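Local atomic coordinates of tubulin-binding cofactor A (Leishmania major, PDB entry 4CQI), a protein that probably acts early in the tubulin folding pathway, capturing beta-tubulin and stabilising it in a quasi-native conformation. Residues 112-115 with 116-120. Sequence-based numbering, arbitrary orientation.
Sequences LDLA and RATMA
Arg116 doubles back along its own helix toward Asp113 and Leu112. The bend lies at chi3 (-95°), which brings the guanidinium over the preceding turn: Leu112 O sits above one of its faces, offset toward the rim, and Arg116 NH2 rests 3.7 Å from Leu112 CB. The carboxylate of Asp113 meets it obliquely, the two planes 64° apart, and the salt bridge is long, Asp113 OD1 to Arg116 NH2 3.9 Å. A water bridges the pair by another route: it lies at the guanidinium edge, in plane, accepts from Arg116 NE (3.0 Å) and donates to Asp113 OD1 (2.9 Å).

Next to Asp113 along the chain, Leu114 O receives two bonds from Thr118, OG1 at 2.7 Å and N at 2.9 Å, arriving from opposite faces of the carbonyl plane. The first gives the hydroxyl proton an acceptor on a buried side chain that packs on Val32 and Leu35 of helix 23-62. Met119 N bonds Ala115 O at 3.0 Å (171°), and Met119 CG approaches the same oxygen at 3.3 Å, while its side chain packs on Leu95 and Leu99.

The i to i+4 backbone bonds mark an alpha-helix. With Leu112, Ala115, Thr118 and Met119 facing helices 23-62 and 67-100, and Asp113, Arg116 and Ala117 exposed, it is amphipathic, the third helix of the TBCA three-helix bundle.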
loop_
_atom_site.group_PDB
_atom_site.type_symbol
_atom_site.label_atom_id
_atom_site.label_comp_id
_atom_site.label_asym_id
_atom_site.label_seq_id
_atom_site.Cartn_x
_atom_site.Cartn_y
_atom_site.Cartn_z
ATOM N N LEU A 112 -11.228 -1.092 -16.936
ATOM C CA LEU A 112 -11.660 0.173 -16.342
ATOM C C LEU A 112 -12.390 -0.029 -15.009
ATOM O O LEU A 112 -12.154 0.728 -14.031
ATOM C CB LEU A 112 -12.539 0.973 -17.321
ATOM C CG LEU A 112 -11.872 1.513 -18.573
ATOM C CD1 LEU A 112 -12.976 2.142 -19.439
ATOM C CD2 LEU A 112 -10.808 2.554 -18.197
ATOM N N ASP A 113 -13.244 -1.052 -14.930
ATOM C CA ASP A 113 -13.970 -1.345 -13.681
ATOM C C ASP A 113 -12.960 -1.740 -12.618
ATOM O O ASP A 113 -13.043 -1.267 -11.489
ATOM C CB ASP A 113 -14.994 -2.479 -13.822
ATOM C CG ASP A 113 -16.248 -2.082 -14.614
ATOM O OD1 ASP A 113 -16.481 -0.888 -14.882
ATOM O OD2 ASP A 113 -17.033 -2.997 -14.986
ATOM N N LEU A 114 -12.001 -2.575 -12.979
ATOM C CA LEU A 114 -10.979 -2.995 -12.049
ATOM C C LEU A 114 -10.130 -1.787 -11.551
ATOM O O LEU A 114 -9.795 -1.704 -10.367
ATOM C CB LEU A 114 -10.076 -4.007 -12.714
ATOM C CG LEU A 114 -8.942 -4.538 -11.860
ATOM C CD1 LEU A 114 -9.501 -5.201 -10.606
ATOM C CD2 LEU A 114 -8.077 -5.484 -12.679
ATOM N N ALA A 115 -9.748 -0.900 -12.462
ATOM C CA ALA A 115 -8.978 0.292 -12.061
ATOM C C ALA A 115 -9.799 1.131 -11.059
ATOM O O ALA A 115 -9.298 1.553 -9.992
ATOM C CB ALA A 115 -8.600 1.138 -13.292
ATOM N N ARG A 116 -11.082 1.358 -11.351
ATOM C CA ARG A 116 -11.930 2.084 -10.412
ATOM C C ARG A 116 -12.116 1.347 -9.068
ATOM O O ARG A 116 -12.069 1.974 -7.994
ATOM C CB ARG A 116 -13.276 2.424 -11.033
ATOM C CG ARG A 116 -13.154 3.400 -12.196
ATOM C CD ARG A 116 -14.523 3.943 -12.608
ATOM N NE ARG A 116 -15.119 3.201 -13.718
ATOM C CZ ARG A 116 -14.889 3.443 -15.010
ATOM N NH1 ARG A 116 -14.056 4.416 -15.402
ATOM N NH2 ARG A 116 -15.505 2.696 -15.921
ATOM N N ALA A 117 -12.347 0.034 -9.105
ATOM C CA ALA A 117 -12.445 -0.769 -7.862
ATOM C C ALA A 117 -11.179 -0.687 -6.977
ATOM O O ALA A 117 -11.262 -0.575 -5.729
ATOM C CB ALA A 117 -12.778 -2.246 -8.197
ATOM N N THR A 118 -10.027 -0.712 -7.633
ATOM C CA THR A 118 -8.720 -0.753 -6.945
ATOM C C THR A 118 -8.445 0.616 -6.337
ATOM O O THR A 118 -7.992 0.703 -5.191
ATOM C CB THR A 118 -7.597 -1.166 -7.916
ATOM O OG1 THR A 118 -7.928 -2.425 -8.511
ATOM C CG2 THR A 118 -6.254 -1.333 -7.205
ATOM N N MET A 119 -8.761 1.702 -7.066
ATOM C CA MET A 119 -8.719 3.044 -6.453
ATOM C C MET A 119 -9.629 3.160 -5.242
ATOM O O MET A 119 -9.204 3.674 -4.195
ATOM C CB MET A 119 -9.034 4.140 -7.494
ATOM C CG MET A 119 -7.965 4.266 -8.552
ATOM S SD MET A 119 -8.201 5.686 -9.668
ATOM C CE MET A 119 -9.611 5.132 -10.578
ATOM N N ALA A 120 -10.865 2.679 -5.355
ATOM C CA ALA A 120 -11.784 2.680 -4.208
ATOM C C ALA A 120 -11.237 1.867 -3.025
ATOM O O ALA A 120 -11.316 2.332 -1.883
ATOM C CB ALA A 120 -13.170 2.208 -4.607
HETATM O O HOH W 1 -16.638 0.917 -12.623
#